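Long-range contact in ancylostoma secreted protein 1 (Necator americanus, PDB 3NT8), which is a secreted hookworm protein of two CAP domains, probably associated with the transition of infective larvae to parasitism: residues N139-G144 and Q186-T191. Numbering follows the deposited sequence.
Sequences NKYTGG and QPMWET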
loop_
_atom_site.group_PDB
_atom_site.type_symbol
_atom_site.label_atom_id
_atom_site.label_comp_id
_atom_site.label_asym_id
_atom_site.label_seq_id
_atom_site.Cartn_x
_atom_site.Cartn_y
_atom_site.Cartn_z
ATOM N N ASN A 139 14.935 1.456 0.753
ATOM C CA ASN A 139 14.355 0.580 -0.242
ATOM C C ASN A 139 13.143 1.239 -0.881
ATOM O O ASN A 139 12.226 0.551 -1.355
ATOM C CB ASN A 139 14.029 -0.804 0.345
ATOM C CG ASN A 139 15.038 -1.255 1.417
ATOM O OD1 ASN A 139 16.253 -1.238 1.222
ATOM N ND2 ASN A 139 14.518 -1.628 2.567
ATOM N N LYS A 140 13.132 2.584 -0.871
ATOM C CA LYS A 140 11.955 3.308 -1.371
ATOM C C LYS A 140 11.928 3.372 -2.857
ATOM O O LYS A 140 12.993 3.545 -3.483
ATOM C CB LYS A 140 11.812 4.722 -0.767
ATOM C CG LYS A 140 11.469 4.689 0.719
ATOM C CD LYS A 140 11.480 6.041 1.407
ATOM C CE LYS A 140 10.834 5.862 2.796
ATOM N NZ LYS A 140 11.029 7.152 3.544
ATOM N N TYR A 141 10.723 3.256 -3.428
ATOM C CA TYR A 141 10.552 3.402 -4.896
ATOM C C TYR A 141 10.659 4.872 -5.265
ATOM O O TYR A 141 9.938 5.727 -4.702
ATOM C CB TYR A 141 9.186 2.889 -5.393
ATOM C CG TYR A 141 9.071 2.920 -6.909
ATOM C CD1 TYR A 141 9.589 1.865 -7.691
ATOM C CD2 TYR A 141 8.447 3.978 -7.566
ATOM C CE1 TYR A 141 9.487 1.874 -9.106
ATOM C CE2 TYR A 141 8.350 4.028 -8.962
ATOM C CZ TYR A 141 8.885 2.976 -9.714
ATOM O OH TYR A 141 8.765 2.960 -11.047
ATOM N N THR A 142 11.512 5.156 -6.249
ATOM C CA THR A 142 11.698 6.528 -6.750
ATOM C C THR A 142 11.678 6.514 -8.278
ATOM O O THR A 142 11.838 7.565 -8.922
ATOM C CB THR A 142 13.011 7.176 -6.255
ATOM O OG1 THR A 142 14.102 6.256 -6.421
ATOM C CG2 THR A 142 12.895 7.635 -4.808
ATOM N N GLY A 143 11.453 5.336 -8.850
ATOM C CA GLY A 143 11.454 5.186 -10.291
ATOM C C GLY A 143 12.891 5.068 -10.715
ATOM O O GLY A 143 13.572 4.102 -10.325
ATOM N N GLY A 144 13.393 6.085 -11.424
ATOM C CA GLY A 144 14.657 5.937 -12.122
ATOM C C GLY A 144 14.930 4.528 -12.645
ATOM O O GLY A 144 16.054 4.042 -12.476
ATOM N N GLN A 186 7.220 4.937 -1.427
ATOM C CA GLN A 186 6.780 3.762 -0.621
ATOM C C GLN A 186 7.891 2.707 -0.666
ATOM O O GLN A 186 8.465 2.480 -1.728
ATOM C CB GLN A 186 5.501 3.157 -1.199
ATOM C CG GLN A 186 5.104 1.752 -0.653
ATOM C CD GLN A 186 3.863 1.186 -1.343
ATOM O OE1 GLN A 186 3.955 0.716 -2.496
ATOM N NE2 GLN A 186 2.703 1.241 -0.670
ATOM N N PRO A 187 8.237 2.110 0.488
ATOM C CA PRO A 187 9.289 1.106 0.523
ATOM C C PRO A 187 8.859 -0.170 -0.169
ATOM O O PRO A 187 7.740 -0.670 0.040
ATOM C CB PRO A 187 9.540 0.874 2.005
ATOM C CG PRO A 187 8.323 1.502 2.717
ATOM C CD PRO A 187 7.898 2.612 1.829
ATOM N N MET A 188 9.742 -0.662 -1.028
ATOM C CA MET A 188 9.482 -1.924 -1.737
ATOM C C MET A 188 9.435 -3.055 -0.710
ATOM O O MET A 188 8.642 -3.984 -0.859
ATOM C CB MET A 188 10.523 -2.157 -2.812
ATOM C CG MET A 188 10.311 -1.221 -3.971
ATOM S SD MET A 188 11.472 -1.304 -5.304
ATOM C CE MET A 188 12.926 -0.604 -4.497
ATOM N N TRP A 189 10.229 -2.909 0.366
ATOM C CA TRP A 189 10.231 -3.861 1.489
ATOM C C TRP A 189 10.825 -3.147 2.712
ATOM O O TRP A 189 11.543 -2.108 2.607
ATOM C CB TRP A 189 11.041 -5.186 1.141
ATOM C CG TRP A 189 12.549 -4.942 0.973
ATOM C CD1 TRP A 189 13.523 -4.978 1.968
ATOM C CD2 TRP A 189 13.255 -4.646 -0.246
ATOM N NE1 TRP A 189 14.775 -4.749 1.431
ATOM C CE2 TRP A 189 14.639 -4.544 0.077
ATOM C CE3 TRP A 189 12.863 -4.486 -1.579
ATOM C CZ2 TRP A 189 15.604 -4.220 -0.878
ATOM C CZ3 TRP A 189 13.837 -4.206 -2.529
ATOM C CH2 TRP A 189 15.189 -4.041 -2.167
ATOM N N GLU A 190 10.617 -3.747 3.879
ATOM C CA GLU A 190 11.176 -3.161 5.099
ATOM C C GLU A 190 12.450 -3.838 5.463
ATOM O O GLU A 190 12.545 -5.049 5.445
ATOM C CB GLU A 190 10.156 -3.216 6.240
ATOM C CG GLU A 190 9.028 -2.177 6.053
ATOM C CD GLU A 190 8.065 -2.101 7.227
ATOM O OE1 GLU A 190 7.589 -3.157 7.711
ATOM O OE2 GLU A 190 7.777 -0.955 7.643
ATOM N N THR A 191 13.470 -3.048 5.745
ATOM C CA THR A 191 14.766 -3.611 6.193
ATOM C C THR A 191 14.562 -4.372 7.542
ATOM O O THR A 191 13.989 -3.836 8.510
ATOM C CB THR A 191 15.879 -2.519 6.244
ATOM O OG1 THR A 191 15.912 -1.773 5.026
ATOM C CG2 THR A 191 17.249 -3.118 6.418
#
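K140 and P187 face each other as a single antiparallel bridge, a non-hydrogen-bonded pair with CA atoms 3.9 Å apart, flanked by the hydrogen bonds M188 N to N139 O (2.8 Å) and Y141 N to Q186 O (2.9 Å). In this first CAP domain the bridge ties the loop ahead of helix 147-153 to the segment leading into the short strand 190-191.

N139 carries most of the side-chain contact. Its CB sits over the six-membered ring of W189, 3.9 Å from the centroid, and the amide lies nearly flat on the indole, the planes 15° apart. W189 has CG between its backbone N and carbonyl carbon (chi1 67°), which swings the indole under N139. The buried amide is well satisfied: OD1 takes a bond from N64 ND2, while ND2 gives both hydrogens across the contact.

M188 lays SD at the edge of the Y141 ring, 4.4 Å from CD1, and the bend at chi3 turns CE back to 3.4 Å from N139 O; S150 of helix 147-153 touches both residues.

Of the two bonds from N139 ND2, one comes from above the carbonyl plane to W189 O (3.0 Å), and the other reaches T191 OG1 at 2.8 Å.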